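Local coordinates for ABC transporter, substrate binding protein (Aeropyrum pernix, PDB 3EAF) that probably captures a solute outside the cell and hands it to an ABC transporter for import, and binds a magnesium ion, at residues Val7-Asp12 against Ile50-Arg55; Ala79-Gly84 against Val295-Leu300; Ile100-Ala105 against Pro115-Pro120. One frame throughout, in Å; residues are numbered along the deposited sequence.

Interaction 1: Val7-Asp12 against Ile50-Arg55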
loop_
_atom_site.group_PDB
_atom_site.type_symbol
_atom_site.label_atom_id
_atom_site.label_comp_id
_atom_site.label_asym_id
_atom_site.label_seq_id
_atom_site.Cartn_x
_atom_site.Cartn_y
_atom_site.Cartn_z
ATOM N N VAL A 7 -8.216 -6.948 18.210
ATOM C CA VAL A 7 -7.653 -6.192 17.094
ATOM C C VAL A 7 -8.706 -6.033 15.995
ATOM O O VAL A 7 -9.301 -7.010 15.557
ATOM C CB VAL A 7 -6.368 -6.884 16.540
ATOM C CG1 VAL A 7 -5.884 -6.209 15.260
ATOM C CG2 VAL A 7 -5.254 -6.888 17.595
ATOM N N GLY A 8 -8.950 -4.798 15.567
ATOM C CA GLY A 8 -9.870 -4.540 14.471
ATOM C C GLY A 8 -9.236 -4.810 13.121
ATOM O O GLY A 8 -8.043 -4.577 12.921
ATOM N N LEU A 9 -10.038 -5.328 12.198
ATOM C CA LEU A 9 -9.613 -5.510 10.819
ATOM C C LEU A 9 -10.633 -4.828 9.912
ATOM O O LEU A 9 -11.717 -5.359 9.674
ATOM C CB LEU A 9 -9.470 -7.003 10.475
ATOM C CG LEU A 9 -9.163 -7.382 9.021
ATOM C CD1 LEU A 9 -7.881 -6.727 8.525
ATOM C CD2 LEU A 9 -9.092 -8.894 8.861
ATOM N N LEU A 10 -10.266 -3.649 9.418
ATOM C CA LEU A 10 -11.129 -2.866 8.545
ATOM C C LEU A 10 -10.728 -3.097 7.087
ATOM O O LEU A 10 -9.602 -2.799 6.691
ATOM C CB LEU A 10 -11.027 -1.380 8.914
ATOM C CG LEU A 10 -12.080 -0.417 8.365
ATOM C CD1 LEU A 10 -13.380 -0.503 9.160
ATOM C CD2 LEU A 10 -11.526 1.002 8.385
ATOM N N VAL A 11 -11.647 -3.650 6.303
ATOM C CA VAL A 11 -11.347 -4.045 4.924
ATOM C C VAL A 11 -12.392 -3.563 3.923
ATOM O O VAL A 11 -13.527 -3.251 4.290
ATOM C CB VAL A 11 -11.154 -5.585 4.784
ATOM C CG1 VAL A 11 -9.915 -6.048 5.552
ATOM C CG2 VAL A 11 -12.401 -6.366 5.236
ATOM N N ASP A 12 -11.995 -3.493 2.654
ATOM C CA ASP A 12 -12.948 -3.273 1.577
ATOM C C ASP A 12 -13.059 -4.543 0.740
ATOM O O ASP A 12 -12.215 -4.810 -0.114
ATOM C CB ASP A 12 -12.537 -2.077 0.709
ATOM C CG ASP A 12 -13.530 -1.797 -0.406
ATOM O OD1 ASP A 12 -14.575 -2.483 -0.463
ATOM O OD2 ASP A 12 -13.269 -0.889 -1.226
ATOM N N ILE A 50 -4.642 -13.374 19.465
ATOM C CA ILE A 50 -5.300 -12.226 18.858
ATOM C C ILE A 50 -6.718 -12.596 18.459
ATOM O O ILE A 50 -6.935 -13.466 17.597
ATOM C CB ILE A 50 -4.522 -11.655 17.644
ATOM C CG1 ILE A 50 -3.122 -11.182 18.078
ATOM C CG2 ILE A 50 -5.306 -10.510 17.013
ATOM C CD1 ILE A 50 -2.308 -10.532 16.981
ATOM N N ASN A 51 -7.675 -11.944 19.113
ATOM C CA ASN A 51 -9.061 -12.006 18.697
ATOM C C ASN A 51 -9.274 -10.846 17.742
ATOM O O ASN A 51 -9.347 -9.690 18.166
ATOM C CB ASN A 51 -10.006 -11.913 19.910
ATOM C CG ASN A 51 -11.481 -11.869 19.510
ATOM O OD1 ASN A 51 -11.919 -12.581 18.600
ATOM N ND2 ASN A 51 -12.248 -11.025 20.188
ATOM N N TYR A 52 -9.334 -11.143 16.450
ATOM C CA TYR A 52 -9.525 -10.085 15.457
ATOM C C TYR A 52 -10.980 -9.991 15.024
ATOM O O TYR A 52 -11.674 -11.008 14.919
ATOM C CB TYR A 52 -8.589 -10.249 14.256
ATOM C CG TYR A 52 -8.937 -11.363 13.289
ATOM C CD1 TYR A 52 -9.733 -11.119 12.168
ATOM C CD2 TYR A 52 -8.447 -12.655 13.478
ATOM C CE1 TYR A 52 -10.050 -12.143 11.265
ATOM C CE2 TYR A 52 -8.756 -13.686 12.587
ATOM C CZ TYR A 52 -9.554 -13.421 11.480
ATOM O OH TYR A 52 -9.851 -14.434 10.588
ATOM N N ILE A 53 -11.426 -8.762 14.785
ATOM C CA ILE A 53 -12.811 -8.494 14.427
ATOM C C ILE A 53 -12.844 -7.878 13.020
ATOM O O ILE A 53 -12.481 -6.715 12.825
ATOM C CB ILE A 53 -13.506 -7.571 15.488
ATOM C CG1 ILE A 53 -13.475 -8.198 16.891
ATOM C CG2 ILE A 53 -14.946 -7.269 15.103
ATOM C CD1 ILE A 53 -12.362 -7.670 17.790
ATOM N N LYS A 54 -13.265 -8.672 12.040
ATOM C CA LYS A 54 -13.261 -8.229 10.651
ATOM C C LYS A 54 -14.538 -7.483 10.294
ATOM O O LYS A 54 -15.644 -7.951 10.577
ATOM C CB LYS A 54 -13.058 -9.401 9.693
ATOM C CG LYS A 54 -12.824 -8.963 8.253
ATOM C CD LYS A 54 -12.519 -10.134 7.330
ATOM C CE LYS A 54 -13.789 -10.714 6.743
ATOM N NZ LYS A 54 -13.477 -11.698 5.674
ATOM N N ARG A 55 -14.372 -6.323 9.666
ATOM C CA ARG A 55 -15.499 -5.510 9.212
ATOM C C ARG A 55 -15.266 -5.015 7.786
ATOM O O ARG A 55 -14.295 -4.304 7.527
ATOM C CB ARG A 55 -15.705 -4.319 10.155
ATOM C CG ARG A 55 -16.162 -4.687 11.566
ATOM C CD ARG A 55 -17.595 -5.193 11.563
ATOM N NE ARG A 55 -18.066 -5.511 12.905
ATOM C CZ ARG A 55 -18.068 -6.733 13.428
ATOM N NH1 ARG A 55 -17.623 -7.766 12.721
ATOM N NH2 ARG A 55 -18.529 -6.922 14.660
#
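Val-7 to Leu-10 run parallel to Tyr-52 to Arg-55, a strand pairing within the mostly parallel sheet of one lobe of the periplasmic-binding-protein fold. Five backbone hydrogen bonds zip it together, from Val-7 N to Asn-51 O (3.0 Å) through both polar groups of Leu-9 to Val-11 N on Arg-55 O (3.0 Å). On the face carrying Val-7 and Leu-9, the Leu-9 side chain leaves with CG anti to the backbone N (chi1 174°) and lies alongside Lys-54, CD2 to CG 3.8 Å. Leu-9 CD2 also meets Tyr-52 CD1 at 4.0 Å, while Lys-54 reaches salt bridges with Glu-13 and Glu-29. Val-7 CG2 touches Ile-50 CG2 at 3.7 Å. On the other face Arg-55 bends at chi2 (-70°), bringing one face of its guanidinium over Ile-53 CG2, which lies 3.4 Å from the plane and toward the rim; NH1 bonds Lys-54 O (2.9 Å) and NE pairs with Glu-70. Helix 18-38, of the beta-alpha-beta crossover between these strands, roofs Val-7 and Leu-9, with helix 288-304 beside it over Val-7 and Ile-50; helix 61-74 covers Leu-10, Ile-53 and Arg-55, and strand 79-82 flanks 3-11.

Interaction 2: Ala79-Gly84 against Val295-Leu300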
loop_
_atom_site.group_PDB
_atom_site.type_symbol
_atom_site.label_atom_id
_atom_site.label_comp_id
_atom_site.label_asym_id
_atom_site.label_seq_id
_atom_site.Cartn_x
_atom_site.Cartn_y
_atom_site.Cartn_z
ATOM N N ALA A 79 -5.350 -2.184 18.771
ATOM C CA ALA A 79 -4.759 -2.005 17.452
ATOM C C ALA A 79 -5.809 -2.249 16.374
ATOM O O ALA A 79 -6.754 -3.007 16.585
ATOM C CB ALA A 79 -3.556 -2.946 17.260
ATOM N N ILE A 80 -5.641 -1.581 15.234
ATOM C CA ILE A 80 -6.491 -1.786 14.066
ATOM C C ILE A 80 -5.626 -1.950 12.830
ATOM O O ILE A 80 -4.688 -1.170 12.599
ATOM C CB ILE A 80 -7.482 -0.609 13.841
ATOM C CG1 ILE A 80 -8.495 -0.536 14.988
ATOM C CG2 ILE A 80 -8.221 -0.762 12.500
ATOM C CD1 ILE A 80 -9.252 0.800 15.072
ATOM N N ILE A 81 -5.942 -2.982 12.054
ATOM C CA ILE A 81 -5.374 -3.181 10.734
ATOM C C ILE A 81 -6.379 -2.575 9.770
ATOM O O ILE A 81 -7.472 -3.125 9.570
ATOM C CB ILE A 81 -5.141 -4.688 10.443
ATOM C CG1 ILE A 81 -4.241 -5.319 11.526
ATOM C CG2 ILE A 81 -4.596 -4.909 9.013
ATOM C CD1 ILE A 81 -2.801 -4.778 11.591
ATOM N N GLY A 82 -6.022 -1.425 9.201
ATOM C CA GLY A 82 -6.974 -0.612 8.450
ATOM C C GLY A 82 -6.768 -0.563 6.950
ATOM O O GLY A 82 -5.984 -1.332 6.388
ATOM N N TRP A 83 -7.469 0.372 6.306
ATOM C CA TRP A 83 -7.555 0.400 4.852
ATOM C C TRP A 83 -7.383 1.807 4.229
ATOM O O TRP A 83 -6.256 2.244 4.000
ATOM C CB TRP A 83 -8.844 -0.304 4.375
ATOM C CG TRP A 83 -8.973 -0.385 2.877
ATOM C CD1 TRP A 83 -9.843 0.315 2.083
ATOM C CD2 TRP A 83 -8.183 -1.193 1.991
ATOM N NE1 TRP A 83 -9.644 -0.012 0.756
ATOM C CE2 TRP A 83 -8.635 -0.939 0.675
ATOM C CE3 TRP A 83 -7.138 -2.110 2.185
ATOM C CZ2 TRP A 83 -8.073 -1.566 -0.445
ATOM C CZ3 TRP A 83 -6.582 -2.737 1.067
ATOM C CH2 TRP A 83 -7.049 -2.455 -0.230
ATOM N N GLY A 84 -8.485 2.506 3.970
ATOM C CA GLY A 84 -8.487 3.633 3.021
ATOM C C GLY A 84 -7.801 4.904 3.483
ATOM O O GLY A 84 -7.795 5.212 4.673
ATOM N N VAL A 295 1.668 -8.748 5.661
ATOM C CA VAL A 295 2.752 -7.959 6.259
ATOM C C VAL A 295 2.280 -6.906 7.256
ATOM O O VAL A 295 3.027 -6.559 8.175
ATOM C CB VAL A 295 3.705 -7.317 5.212
ATOM C CG1 VAL A 295 4.440 -8.404 4.415
ATOM C CG2 VAL A 295 2.972 -6.313 4.298
ATOM N N ASN A 296 1.059 -6.396 7.083
ATOM C CA ASN A 296 0.492 -5.476 8.071
ATOM C C ASN A 296 0.256 -6.164 9.413
ATOM O O ASN A 296 0.632 -5.641 10.461
ATOM C CB ASN A 296 -0.778 -4.782 7.551
ATOM C CG ASN A 296 -0.459 -3.620 6.601
ATOM O OD1 ASN A 296 0.682 -3.459 6.170
ATOM N ND2 ASN A 296 -1.468 -2.810 6.278
ATOM N N VAL A 297 -0.333 -7.352 9.373
ATOM C CA VAL A 297 -0.530 -8.147 10.586
ATOM C C VAL A 297 0.827 -8.536 11.193
ATOM O O VAL A 297 1.017 -8.439 12.412
ATOM C CB VAL A 297 -1.394 -9.394 10.299
ATOM C CG1 VAL A 297 -1.464 -10.306 11.510
ATOM C CG2 VAL A 297 -2.802 -8.966 9.844
ATOM N N TRP A 298 1.765 -8.943 10.336
ATOM C CA TRP A 298 3.086 -9.388 10.790
ATOM C C TRP A 298 3.830 -8.279 11.524
ATOM O O TRP A 298 4.513 -8.542 12.516
ATOM C CB TRP A 298 3.938 -9.878 9.617
ATOM C CG TRP A 298 5.045 -10.843 9.989
ATOM C CD1 TRP A 298 5.497 -11.160 11.248
ATOM C CD2 TRP A 298 5.848 -11.602 9.078
ATOM N NE1 TRP A 298 6.517 -12.084 11.169
ATOM C CE2 TRP A 298 6.756 -12.365 9.849
ATOM C CE3 TRP A 298 5.890 -11.712 7.677
ATOM C CZ2 TRP A 298 7.700 -13.223 9.266
ATOM C CZ3 TRP A 298 6.825 -12.578 7.101
ATOM C CH2 TRP A 298 7.707 -13.325 7.899
ATOM N N LEU A 299 3.716 -7.046 11.029
ATOM C CA LEU A 299 4.328 -5.907 11.702
ATOM C C LEU A 299 3.792 -5.776 13.129
ATOM O O LEU A 299 4.552 -5.507 14.054
ATOM C CB LEU A 299 4.109 -4.602 10.912
ATOM C CG LEU A 299 4.759 -3.335 11.496
ATOM C CD1 LEU A 299 6.293 -3.393 11.384
ATOM C CD2 LEU A 299 4.213 -2.077 10.827
ATOM N N LEU A 300 2.483 -5.962 13.297
ATOM C CA LEU A 300 1.865 -5.978 14.622
ATOM C C LEU A 300 2.435 -7.098 15.511
ATOM O O LEU A 300 2.754 -6.868 16.684
ATOM C CB LEU A 300 0.340 -6.111 14.501
ATOM C CG LEU A 300 -0.467 -6.293 15.785
ATOM C CD1 LEU A 300 -0.381 -5.047 16.665
ATOM C CD2 LEU A 300 -1.912 -6.642 15.465
#
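Ala-79 and Ile-81 of strand 79-82 pack on Asn-296, Val-297 and Leu-300 of helix 288-304, a helix-on-sheet contact of an alpha/beta/alpha sandwich. The partners lie far apart in sequence: five strands of the second sheet come between them, so the contact is made where the chain has come back to the first lobe. The short segments run nearly antiparallel, 162° between their directions, with axes 9.3 Å apart at closest approach. Ile-81 carries most of the contact. Its CG1 stands anti to the carbonyl carbon and chi2 (-65°) then folds CD1 onto the helix backbone, 3.7 Å from Asn-296 O and 4.2 Å from Val-297 CA. The other branch, CG2, meets Asn-296 CB at 4.1 Å, the two side chains crossing at a slant. Ile-81 CG1 also comes within 4.3 Å of Val-297 CG2; toward the start of the strand Ala-79 CB touches Leu-300 CD1 at 3.9 Å. Asn-296, Val-297 and Leu-300 present one side of the helix to the strand, whereas Ile-80 turns away to Tyr-68 and Phe-71 of helix 61-74 on the sheet's other face. Asn-296 ND2 is bonded to Tyr-24 OH and, weakly, to Ser-104 O; what the residue offers Ile-81 is its CB and its backbone carbonyl. No hydrogen bond links the two segments. Their cohesion is therefore van der Waals and largely hydrophobic, methyl groups resting on one another and on the helix backbone, and the one polar side chain taking part has its amide nitrogen satisfied by other partners.

Interaction 3: Ile100-Ala105 against Pro115-Pro120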
loop_
_atom_site.group_PDB
_atom_site.type_symbol
_atom_site.label_atom_id
_atom_site.label_comp_id
_atom_site.label_asym_id
_atom_site.label_seq_id
_atom_site.Cartn_x
_atom_site.Cartn_y
_atom_site.Cartn_z
ATOM N N ILE A 100 -4.692 3.858 20.053
ATOM C CA ILE A 100 -4.872 2.625 19.282
ATOM C C ILE A 100 -3.863 2.603 18.132
ATOM O O ILE A 100 -3.871 3.501 17.276
ATOM C CB ILE A 100 -6.328 2.509 18.736
ATOM C CG1 ILE A 100 -7.334 2.432 19.898
ATOM C CG2 ILE A 100 -6.477 1.304 17.786
ATOM C CD1 ILE A 100 -8.814 2.404 19.476
ATOM N N THR A 101 -2.979 1.603 18.128
ATOM C CA THR A 101 -1.990 1.441 17.050
ATOM C C THR A 101 -2.712 1.114 15.737
ATOM O O THR A 101 -3.509 0.173 15.671
ATOM C CB THR A 101 -0.930 0.355 17.386
ATOM O OG1 THR A 101 -0.031 0.854 18.381
ATOM C CG2 THR A 101 -0.115 -0.028 16.147
ATOM N N TYR A 102 -2.432 1.899 14.699
ATOM C CA TYR A 102 -3.189 1.811 13.453
ATOM C C TYR A 102 -2.244 1.530 12.294
ATOM O O TYR A 102 -1.425 2.381 11.931
ATOM C CB TYR A 102 -3.956 3.120 13.218
ATOM C CG TYR A 102 -5.240 2.967 12.427
ATOM C CD1 TYR A 102 -6.470 2.963 13.073
ATOM C CD2 TYR A 102 -5.222 2.835 11.042
ATOM C CE1 TYR A 102 -7.656 2.823 12.366
ATOM C CE2 TYR A 102 -6.413 2.692 10.317
ATOM C CZ TYR A 102 -7.621 2.690 10.993
ATOM O OH TYR A 102 -8.801 2.551 10.305
ATOM N N ILE A 103 -2.354 0.327 11.732
ATOM C CA ILE A 103 -1.520 -0.097 10.617
ATOM C C ILE A 103 -2.387 -0.233 9.372
ATOM O O ILE A 103 -3.286 -1.085 9.310
ATOM C CB ILE A 103 -0.777 -1.427 10.909
ATOM C CG1 ILE A 103 0.051 -1.305 12.197
ATOM C CG2 ILE A 103 0.110 -1.811 9.709
ATOM C CD1 ILE A 103 0.574 -2.628 12.769
ATOM N N SER A 104 -2.103 0.602 8.375
ATOM C CA SER A 104 -3.019 0.782 7.259
ATOM C C SER A 104 -2.471 0.324 5.924
ATOM O O SER A 104 -1.264 0.358 5.678
ATOM C CB SER A 104 -3.447 2.250 7.164
ATOM O OG SER A 104 -2.321 3.109 7.054
ATOM N N ALA A 105 -3.387 -0.113 5.070
ATOM C CA ALA A 105 -3.121 -0.274 3.655
ATOM C C ALA A 105 -2.840 1.073 2.987
ATOM O O ALA A 105 -2.084 1.136 2.021
ATOM C CB ALA A 105 -4.276 -0.951 2.990
ATOM N N PRO A 115 1.093 10.129 15.628
ATOM C CA PRO A 115 1.862 9.239 16.509
ATOM C C PRO A 115 1.480 7.754 16.491
ATOM O O PRO A 115 2.328 6.924 16.764
ATOM C CB PRO A 115 1.634 9.839 17.905
ATOM C CG PRO A 115 1.267 11.284 17.636
ATOM C CD PRO A 115 0.425 11.200 16.390
ATOM N N PHE A 116 0.231 7.416 16.186
ATOM C CA PHE A 116 -0.196 6.014 16.264
ATOM C C PHE A 116 -0.381 5.329 14.912
ATOM O O PHE A 116 -0.794 4.170 14.862
ATOM C CB PHE A 116 -1.444 5.862 17.152
ATOM C CG PHE A 116 -1.130 5.859 18.620
ATOM C CD1 PHE A 116 -1.022 4.655 19.319
ATOM C CD2 PHE A 116 -0.895 7.057 19.302
ATOM C CE1 PHE A 116 -0.712 4.646 20.685
ATOM C CE2 PHE A 116 -0.590 7.059 20.670
ATOM C CZ PHE A 116 -0.493 5.845 21.360
ATOM N N ASN A 117 -0.044 6.034 13.826
ATOM C CA ASN A 117 -0.159 5.475 12.480
ATOM C C ASN A 117 1.163 4.950 11.920
ATOM O O ASN A 117 2.187 5.644 11.953
ATOM C CB ASN A 117 -0.788 6.488 11.519
ATOM C CG ASN A 117 -2.251 6.766 11.840
ATOM O OD1 ASN A 117 -3.159 6.112 11.312
ATOM N ND2 ASN A 117 -2.484 7.716 12.726
ATOM N N PHE A 118 1.123 3.716 11.417
ATOM C CA PHE A 118 2.295 3.039 10.862
ATOM C C PHE A 118 1.886 2.276 9.602
ATOM O O PHE A 118 0.734 1.876 9.451
ATOM C CB PHE A 118 2.882 2.033 11.866
ATOM C CG PHE A 118 3.375 2.646 13.149
ATOM C CD1 PHE A 118 4.718 2.989 13.301
ATOM C CD2 PHE A 118 2.507 2.844 14.225
ATOM C CE1 PHE A 118 5.184 3.547 14.494
ATOM C CE2 PHE A 118 2.963 3.396 15.425
ATOM C CZ PHE A 118 4.305 3.742 15.564
ATOM N N TYR A 119 2.835 2.084 8.695
ATOM C CA TYR A 119 2.660 1.146 7.583
ATOM C C TYR A 119 4.042 0.704 7.122
ATOM O O TYR A 119 4.972 1.505 7.143
ATOM C CB TYR A 119 1.823 1.741 6.433
ATOM C CG TYR A 119 2.158 3.171 6.048
ATOM C CD1 TYR A 119 3.199 3.448 5.154
ATOM C CD2 TYR A 119 1.422 4.245 6.556
ATOM C CE1 TYR A 119 3.523 4.757 4.802
ATOM C CE2 TYR A 119 1.736 5.563 6.200
ATOM C CZ TYR A 119 2.785 5.808 5.324
ATOM O OH TYR A 119 3.090 7.103 4.962
ATOM N N PRO A 120 4.185 -0.575 6.717
ATOM C CA PRO A 120 5.495 -1.151 6.395
ATOM C C PRO A 120 5.971 -0.862 4.962
ATOM O O PRO A 120 6.426 -1.772 4.257
ATOM C CB PRO A 120 5.251 -2.648 6.590
ATOM C CG PRO A 120 3.845 -2.833 6.148
ATOM C CD PRO A 120 3.103 -1.566 6.539
HETATM O O HOH W 1 -1.793 4.117 9.537
#
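Phe-116 packs against Ile-100 and Thr-101 at the tight end of a parallel pairing between strands 101-104 and 117-118, the edge pairing of the lobe's sheet. Its CB sits 3.4 Å from Ile-100 O, and CD1 of its ring lies 4.0 Å from Thr-101 OG1, the two side chains crossing at about a right angle; that hydroxyl is bonded to Gly-317 O. Here the backbone is tight too, with Tyr-102 N bonded to Phe-116 O at 2.8 Å. Replacing Phe-116 by alanine leaves the carbonyl in place but would probably open a gap beside Ile-100 and Thr-101 and weaken the packing on Asp-96 and Lys-321. Toward the other end the pairing slackens: Ser-104 N reaches Phe-118 O at 3.3 Å. With OG between the backbone N and the carbonyl carbon (chi1 56°), Ser-104 accepts a proton from a water (2.7 Å) for which Tyr-102 O and Asn-117 OD1 also compete, and OG is hydrogen-bonded to Ser-106 O as well. Asn-117 lies beside Tyr-102, OD1 to CB 3.6 Å, its amide turned 42° from the ring. Tyr-341, a magnesium ligand, meets the Phe-118 ring edge-to-face and His-346 stacks on it. Helix 85-98 packs on the Tyr-102 and Asn-117 face, helices 288-304 and 317-326 stand behind Ile-103 and Phe-118, strand 79-82 borders 101-104, and 117-118 forms one outer edge of the sheet.

Interactions 1 and 3 pair strands of one sheet, ordered 47-56, 3-11, 79-82, 101-104, 117-118, and interaction 2 lays a helix on the strand between them. Interactions 1 and 2 have centres about 9 Å apart and share a strand border, where Gly-8 O and Ile-81 N stand 2.8 Å apart. Interactions 2 and 3 are closer, about 7 Å between centres, meeting at Ile-80 N and Thr-101 O (2.8 Å) and again where Asn-296 OD1 packs on Pro-120 CD. The magnesium ion lies beside the 117-118 edge: the Phe-118 side chain of interaction 3 is about 8 Å from it and about 4 Å from the side chains of its ligands Glu-325 and Tyr-341, whereas interaction 1 lies away from that site.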